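Local coordinates for EGF family domain-containing protein (Toxoplasma gondii, PDB 4Z80) that binds a RON2-type rhoptry neck peptide and, as an AMA1-like membrane protein, probably contributes to the moving junction during host-cell invasion, at residues T130-V144 / S227-V239. Numbering follows the deposited sequence.
Sequences TTSCASRADPGAAEV and SHVGCPPYNPPHV
Cys133 and Cys231 tie two irregular loops together in a disulfide-stapled, proline-rich loop-on-loop contact, far from the centre of the chain. The SG atoms of Cys133 and Cys231 are bonded at 2.0 Å with a chi3 of -77°, and each cysteine closes a type II turn, Thr130 to Cys133 and His228 to Cys231. Close by, the imidazole of His228 swings over to the partner loop because its CG stands anti to the backbone N (chi1 -170°). The edge of this ring meets Ser132, with CE1 of His228 3.2 Å from OG of Ser132, while a water links ND1 of His228 to the backbone N of Ala134.

Beyond the staple, cohesion is mainly apolar. The ring of Pro232 packs against Cys133, Ser135 and Ala137, its CG 3.6 Å from CB of Ala137. Its CD packs against the carbonyl O of Ser135, which is buried here without a polar partner. Tyr234 is sandwiched: CB of Ala142 sits over one face, 3.7 Å from the ring centroid in a CH-pi contact, and CA of Pro232 lies offset across the opposite face. CB of Ala137 abuts the ring edge. The phenol is held at its far end by its OH, which donates to O of Gly230 at 2.7 Å and so braces the 227-239 loop from within, while Ala142 and Pro232 on its two faces limit how the ring can turn. Farther along, CG of Pro236 rests 3.3 Å from O of Glu143.

The bound RON2L1 peptide, a separate chain, reaches the stapled end: Pro22 of the peptide packs on both cysteines and on His228, and NE2 of His228 hydrogen-bonds to O of the peptide's Pro21. Residues 130-144 belong to the long connection between strands 101-104 and 160-161, whereas 227-239 runs out into strand 238-239, which pairs antiparallel with strand 218-219.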
ATOM      1  N   THR A 130      23.278 -16.367   9.445  1.00 16.99           N
ATOM      2  CA  THR A 130      24.530 -15.892  10.017  1.00 17.87           C
ATOM      3  C   THR A 130      25.666 -16.813   9.599  1.00 20.11           C
ATOM      4  O   THR A 130      26.673 -16.910  10.288  1.00 19.45           O
ATOM      5  CB  THR A 130      24.469 -15.809  11.557  1.00 19.51           C
ATOM      6  OG1 THR A 130      24.127 -17.092  12.097  1.00 19.74           O
ATOM      7  CG2 THR A 130      23.438 -14.785  11.996  1.00 18.17           C
ATOM      8  N   THR A 131      25.508 -17.471   8.457  1.00 17.02           N
ATOM      9  CA  THR A 131      26.518 -18.407   7.974  1.00 18.85           C
ATOM     10  C   THR A 131      27.885 -17.735   7.858  1.00 18.91           C
ATOM     11  O   THR A 131      28.015 -16.671   7.250  1.00 18.30           O
ATOM     12  CB  THR A 131      26.095 -19.000   6.628  1.00 20.95           C
ATOM     13  OG1 THR A 131      24.923 -19.797   6.832  1.00 22.43           O
ATOM     14  CG2 THR A 131      27.193 -19.881   6.021  1.00 21.06           C
ATOM     15  N   SER A 132      28.872 -18.376   8.488  1.00 19.10           N
ATOM     16  CA  SER A 132      30.288 -17.978   8.501  1.00 19.89           C
ATOM     17  C   SER A 132      30.612 -16.908   9.553  1.00 20.42           C
ATOM     18  O   SER A 132      31.782 -16.569   9.754  1.00 21.64           O
ATOM     19  CB  SER A 132      30.739 -17.499   7.117  1.00 19.52           C
ATOM     20  OG  SER A 132      30.491 -16.123   6.908  1.00 22.33           O
ATOM     21  N   CYS A 133      29.589 -16.389  10.226  1.00 18.48           N
ATOM     22  CA  CYS A 133      29.796 -15.395  11.280  1.00 21.68           C
ATOM     23  C   CYS A 133      30.440 -16.018  12.514  1.00 18.15           C
ATOM     24  O   CYS A 133      30.271 -17.201  12.781  1.00 21.65           O
ATOM     25  CB  CYS A 133      28.470 -14.741  11.683  1.00 20.51           C
ATOM     26  SG  CYS A 133      27.649 -13.823  10.358  1.00 19.47           S
ATOM     27  N   ALA A 134      31.163 -15.202  13.273  1.00 18.36           N
ATOM     28  CA  ALA A 134      31.813 -15.660  14.493  1.00 21.93           C
ATOM     29  C   ALA A 134      30.795 -16.145  15.517  1.00 22.73           C
ATOM     30  O   ALA A 134      31.055 -17.083  16.270  1.00 24.78           O
ATOM     31  CB  ALA A 134      32.665 -14.543  15.081  1.00 21.20           C
ATOM     32  N   SER A 135      29.628 -15.509  15.545  1.00 21.95           N
ATOM     33  CA  SER A 135      28.551 -15.970  16.416  1.00 25.63           C
ATOM     34  C   SER A 135      27.224 -16.043  15.677  1.00 27.92           C
ATOM     35  O   SER A 135      27.067 -15.489  14.587  1.00 22.80           O
ATOM     36  CB  SER A 135      28.414 -15.061  17.637  1.00 32.04           C
ATOM     37  OG  SER A 135      28.208 -13.713  17.252  1.00 38.71           O
ATOM     38  N   ARG A 136      26.281 -16.751  16.290  1.00 29.40           N
ATOM     39  CA  ARG A 136      24.936 -16.907  15.757  1.00 29.87           C
ATOM     40  C   ARG A 136      23.980 -15.901  16.403  1.00 25.04           C
ATOM     41  O   ARG A 136      24.302 -15.277  17.418  1.00 22.41           O
ATOM     42  CB  ARG A 136      24.430 -18.334  15.992  1.00 33.35           C
ATOM     43  CG  ARG A 136      24.305 -18.698  17.469  1.00 50.98           C
ATOM     44  CD  ARG A 136      23.695 -20.079  17.672  1.00 59.25           C
ATOM     45  NE  ARG A 136      23.578 -20.416  19.091  1.00 70.18           N
ATOM     46  CZ  ARG A 136      24.537 -20.994  19.812  1.00 70.97           C
ATOM     47  NH1 ARG A 136      25.701 -21.310  19.255  1.00 68.92           N
ATOM     48  NH2 ARG A 136      24.333 -21.260  21.096  1.00 72.04           N
ATOM     49  N   ALA A 137      22.805 -15.751  15.800  1.00 23.18           N
ATOM     50  CA  ALA A 137      21.735 -14.940  16.364  1.00 21.23           C
ATOM     51  C   ALA A 137      20.417 -15.432  15.789  1.00 22.93           C
ATOM     52  O   ALA A 137      20.369 -15.882  14.643  1.00 25.36           O
ATOM     53  CB  ALA A 137      21.940 -13.466  16.055  1.00 21.87           C
ATOM     54  N   ASP A 138      19.357 -15.346  16.583  1.00 22.62           N
ATOM     55  CA  ASP A 138      18.030 -15.739  16.123  1.00 24.10           C
ATOM     56  C   ASP A 138      17.450 -14.656  15.221  1.00 22.77           C
ATOM     57  O   ASP A 138      17.710 -13.474  15.440  1.00 19.71           O
ATOM     58  CB  ASP A 138      17.084 -15.972  17.302  1.00 28.26           C
ATOM     59  CG  ASP A 138      17.551 -17.084  18.227  1.00 40.54           C
ATOM     60  OD1 ASP A 138      18.222 -18.024  17.751  1.00 42.59           O
ATOM     61  OD2 ASP A 138      17.233 -17.015  19.434  1.00 50.59           O
ATOM     62  N   PRO A 139      16.663 -15.056  14.208  1.00 21.30           N
ATOM     63  CA  PRO A 139      15.869 -14.075  13.460  1.00 16.05           C
ATOM     64  C   PRO A 139      15.083 -13.176  14.407  1.00 21.35           C
ATOM     65  O   PRO A 139      14.443 -13.671  15.340  1.00 22.00           O
ATOM     66  CB  PRO A 139      14.936 -14.950  12.614  1.00 22.79           C
ATOM     67  CG  PRO A 139      15.706 -16.202  12.401  1.00 25.93           C
ATOM     68  CD  PRO A 139      16.493 -16.420  13.674  1.00 25.39           C
ATOM     69  N   GLY A 140      15.148 -11.870  14.164  1.00 17.61           N
ATOM     70  CA  GLY A 140      14.568 -10.875  15.044  1.00 17.46           C
ATOM     71  C   GLY A 140      15.628 -10.053  15.760  1.00 15.88           C
ATOM     72  O   GLY A 140      15.392  -8.902  16.107  1.00 15.47           O
ATOM     73  N   ALA A 141      16.802 -10.640  15.974  1.00 16.35           N
ATOM     74  CA  ALA A 141      17.839  -9.997  16.777  1.00 17.73           C
ATOM     75  C   ALA A 141      18.293  -8.652  16.222  1.00 14.32           C
ATOM     76  O   ALA A 141      18.694  -7.777  16.982  1.00 16.71           O
ATOM     77  CB  ALA A 141      19.034 -10.926  16.910  1.00 16.77           C
ATOM     78  N   ALA A 142      18.229  -8.480  14.903  1.00 13.67           N
ATOM     79  CA  ALA A 142      18.705  -7.242  14.283  1.00 12.69           C
ATOM     80  C   ALA A 142      17.610  -6.185  14.114  1.00 12.88           C
ATOM     81  O   ALA A 142      17.890  -5.049  13.718  1.00 14.03           O
ATOM     82  CB  ALA A 142      19.327  -7.541  12.927  1.00 14.50           C
ATOM     83  N   GLU A 143      16.367  -6.559  14.407  1.00 13.68           N
ATOM     84  CA  GLU A 143      15.215  -5.722  14.071  1.00 15.09           C
ATOM     85  C   GLU A 143      14.941  -4.636  15.109  1.00 13.30           C
ATOM     86  O   GLU A 143      15.410  -4.713  16.242  1.00 14.15           O
ATOM     87  CB  GLU A 143      13.981  -6.617  13.889  1.00 14.51           C
ATOM     88  CG  GLU A 143      14.182  -7.624  12.749  1.00 14.94           C
ATOM     89  CD  GLU A 143      13.042  -8.607  12.575  1.00 15.83           C
ATOM     90  OE1 GLU A 143      12.199  -8.731  13.490  1.00 15.54           O
ATOM     91  OE2 GLU A 143      12.997  -9.265  11.515  1.00 14.44           O
ATOM     92  N   VAL A 144      14.203  -3.605  14.709  1.00 14.15           N
ATOM     93  CA  VAL A 144      13.811  -2.570  15.657  1.00 12.47           C
ATOM     94  C   VAL A 144      13.088  -3.212  16.837  1.00 15.96           C
ATOM     95  O   VAL A 144      12.411  -4.231  16.683  1.00 15.35           O
ATOM     96  CB  VAL A 144      12.915  -1.488  15.000  1.00 13.31           C
ATOM     97  CG1 VAL A 144      13.644  -0.812  13.848  1.00 15.19           C
ATOM     98  CG2 VAL A 144      11.598  -2.075  14.525  1.00 16.87           C
ATOM     99  N   SER A 227      32.929  -5.747  11.377  1.00 20.34           N
ATOM    100  CA  SER A 227      33.273  -5.403  10.003  1.00 21.40           C
ATOM    101  C   SER A 227      32.823  -6.516   9.048  1.00 18.67           C
ATOM    102  O   SER A 227      32.903  -6.366   7.828  1.00 25.47           O
ATOM    103  CB  SER A 227      34.780  -5.141   9.870  1.00 26.85           C
ATOM    104  OG  SER A 227      35.527  -6.276  10.249  1.00 35.65           O
ATOM    105  N   HIS A 228      32.340  -7.624   9.606  1.00 21.91           N
ATOM    106  CA  HIS A 228      31.798  -8.714   8.802  1.00 21.28           C
ATOM    107  C   HIS A 228      30.305  -8.442   8.608  1.00 19.80           C
ATOM    108  O   HIS A 228      29.492  -8.735   9.488  1.00 20.14           O
ATOM    109  CB  HIS A 228      32.047 -10.065   9.476  1.00 21.71           C
ATOM    110  CG  HIS A 228      31.733 -11.244   8.611  1.00 21.82           C
ATOM    111  ND1 HIS A 228      31.955 -12.542   9.018  1.00 23.41           N
ATOM    112  CD2 HIS A 228      31.208 -11.324   7.365  1.00 25.61           C
ATOM    113  CE1 HIS A 228      31.570 -13.371   8.064  1.00 23.57           C
ATOM    114  NE2 HIS A 228      31.122 -12.657   7.046  1.00 24.19           N
ATOM    115  N   VAL A 229      29.970  -7.865   7.460  1.00 19.45           N
ATOM    116  CA  VAL A 229      28.635  -7.313   7.212  1.00 18.09           C
ATOM    117  C   VAL A 229      27.531  -8.354   7.358  1.00 18.85           C
ATOM    118  O   VAL A 229      27.520  -9.378   6.674  1.00 16.70           O
ATOM    119  CB  VAL A 229      28.550  -6.687   5.806  1.00 18.83           C
ATOM    120  CG1 VAL A 229      27.157  -6.143   5.531  1.00 20.45           C
ATOM    121  CG2 VAL A 229      29.568  -5.576   5.667  1.00 23.50           C
ATOM    122  N   GLY A 230      26.587  -8.069   8.251  1.00 17.72           N
ATOM    123  CA  GLY A 230      25.464  -8.956   8.487  1.00 19.54           C
ATOM    124  C   GLY A 230      25.585  -9.796   9.739  1.00 18.41           C
ATOM    125  O   GLY A 230      24.641 -10.483  10.115  1.00 19.28           O
ATOM    126  N   CYS A 231      26.738  -9.743  10.399  1.00 17.77           N
ATOM    127  CA  CYS A 231      26.986 -10.620  11.539  1.00 16.64           C
ATOM    128  C   CYS A 231      26.638  -9.996  12.888  1.00 15.07           C
ATOM    129  O   CYS A 231      26.690  -8.775  13.044  1.00 17.47           O
ATOM    130  CB  CYS A 231      28.449 -11.060  11.541  1.00 18.34           C
ATOM    131  SG  CYS A 231      28.839 -12.179  10.173  1.00 21.56           S
ATOM    132  N   PRO A 232      26.274 -10.837  13.874  1.00 14.79           N
ATOM    133  CA  PRO A 232      25.995 -10.320  15.220  1.00 14.73           C
ATOM    134  C   PRO A 232      27.255  -9.819  15.914  1.00 19.28           C
ATOM    135  O   PRO A 232      28.352 -10.219  15.528  1.00 17.96           O
ATOM    136  CB  PRO A 232      25.422 -11.534  15.968  1.00 17.87           C
ATOM    137  CG  PRO A 232      25.201 -12.601  14.927  1.00 19.81           C
ATOM    138  CD  PRO A 232      26.110 -12.300  13.796  1.00 18.15           C
ATOM    139  N   PRO A 233      27.104  -8.978  16.946  1.00 18.10           N
ATOM    140  CA  PRO A 233      25.850  -8.470  17.518  1.00 18.75           C
ATOM    141  C   PRO A 233      25.275  -7.279  16.760  1.00 18.56           C
ATOM    142  O   PRO A 233      25.946  -6.699  15.909  1.00 17.90           O
ATOM    143  CB  PRO A 233      26.265  -8.060  18.932  1.00 21.47           C
ATOM    144  CG  PRO A 233      27.678  -7.634  18.772  1.00 21.02           C
ATOM    145  CD  PRO A 233      28.270  -8.549  17.740  1.00 19.67           C
ATOM    146  N   TYR A 234      24.035  -6.925  17.083  1.00 17.08           N
ATOM    147  CA  TYR A 234      23.337  -5.835  16.415  1.00 17.25           C
ATOM    148  C   TYR A 234      23.001  -4.747  17.418  1.00 16.60           C
ATOM    149  O   TYR A 234      22.936  -5.001  18.621  1.00 20.20           O
ATOM    150  CB  TYR A 234      22.061  -6.362  15.732  1.00 15.11           C
ATOM    151  CG  TYR A 234      22.346  -7.547  14.843  1.00 13.91           C
ATOM    152  CD1 TYR A 234      22.885  -7.370  13.578  1.00 14.09           C
ATOM    153  CD2 TYR A 234      22.110  -8.843  15.282  1.00 15.05           C
ATOM    154  CE1 TYR A 234      23.176  -8.441  12.772  1.00 14.28           C
ATOM    155  CE2 TYR A 234      22.388  -9.923  14.481  1.00 13.76           C
ATOM    156  CZ  TYR A 234      22.929  -9.716  13.226  1.00 13.92           C
ATOM    157  OH  TYR A 234      23.225 -10.794  12.421  1.00 16.50           O
ATOM    158  N   ASN A 235      22.798  -3.534  16.919  1.00 15.37           N
ATOM    159  CA  ASN A 235      22.440  -2.413  17.775  1.00 17.96           C
ATOM    160  C   ASN A 235      21.416  -1.543  17.071  1.00 16.14           C
ATOM    161  O   ASN A 235      21.695  -0.410  16.702  1.00 16.73           O
ATOM    162  CB  ASN A 235      23.688  -1.601  18.154  1.00 17.11           C
ATOM    163  CG  ASN A 235      23.442  -0.654  19.324  1.00 20.34           C
ATOM    164  OD1 ASN A 235      22.538  -0.864  20.135  1.00 24.33           O
ATOM    165  ND2 ASN A 235      24.255   0.393  19.417  1.00 24.18           N
ATOM    166  N   PRO A 236      20.211  -2.092  16.865  1.00 17.22           N
ATOM    167  CA  PRO A 236      19.146  -1.287  16.273  1.00 16.66           C
ATOM    168  C   PRO A 236      18.718  -0.185  17.241  1.00 17.89           C
ATOM    169  O   PRO A 236      19.010  -0.284  18.436  1.00 20.26           O
ATOM    170  CB  PRO A 236      18.029  -2.312  16.027  1.00 17.47           C
ATOM    171  CG  PRO A 236      18.262  -3.367  17.053  1.00 19.26           C
ATOM    172  CD  PRO A 236      19.756  -3.457  17.192  1.00 19.45           C
ATOM    173  N   PRO A 237      18.034   0.853  16.746  1.00 19.29           N
ATOM    174  CA  PRO A 237      17.637   1.019  15.347  1.00 15.42           C
ATOM    175  C   PRO A 237      18.754   1.588  14.477  1.00 18.56           C
ATOM    176  O   PRO A 237      19.638   2.292  14.968  1.00 18.99           O
ATOM    177  CB  PRO A 237      16.456   1.993  15.442  1.00 19.23           C
ATOM    178  CG  PRO A 237      16.760   2.814  16.647  1.00 21.87           C
ATOM    179  CD  PRO A 237      17.490   1.924  17.606  1.00 22.92           C
ATOM    180  N   HIS A 238      18.704   1.255  13.193  1.00 16.18           N
ATOM    181  CA  HIS A 238      19.599   1.802  12.183  1.00 16.36           C
ATOM    182  C   HIS A 238      18.819   2.764  11.299  1.00 19.33           C
ATOM    183  O   HIS A 238      17.692   2.456  10.912  1.00 21.76           O
ATOM    184  CB  HIS A 238      20.191   0.669  11.345  1.00 18.14           C
ATOM    185  CG  HIS A 238      20.899   1.137  10.113  1.00 23.02           C
ATOM    186  ND1 HIS A 238      22.138   1.739  10.150  1.00 25.51           N
ATOM    187  CD2 HIS A 238      20.541   1.090   8.808  1.00 25.07           C
ATOM    188  CE1 HIS A 238      22.512   2.044   8.920  1.00 27.19           C
ATOM    189  NE2 HIS A 238      21.561   1.661   8.088  1.00 25.45           N
ATOM    190  N   VAL A 239      19.386   3.923  10.975  1.00 17.05           N
ATOM    191  CA  VAL A 239      18.663   4.886  10.149  1.00 16.02           C
ATOM    192  C   VAL A 239      18.815   4.507   8.683  1.00 19.40           C
ATOM    193  O   VAL A 239      19.930   4.382   8.175  1.00 17.81           O
ATOM    194  CB  VAL A 239      19.147   6.332  10.357  1.00 18.85           C
ATOM    195  CG1 VAL A 239      18.337   7.297   9.499  1.00 20.63           C
ATOM    196  CG2 VAL A 239      19.031   6.721  11.817  1.00 28.50           C
TER
HETATM  197  O   HOH W   1      32.566 -13.070  11.695  1.00 28.19           O
HETATM  198  O   HOH W   2      29.654 -12.376  14.412  1.00 23.87           O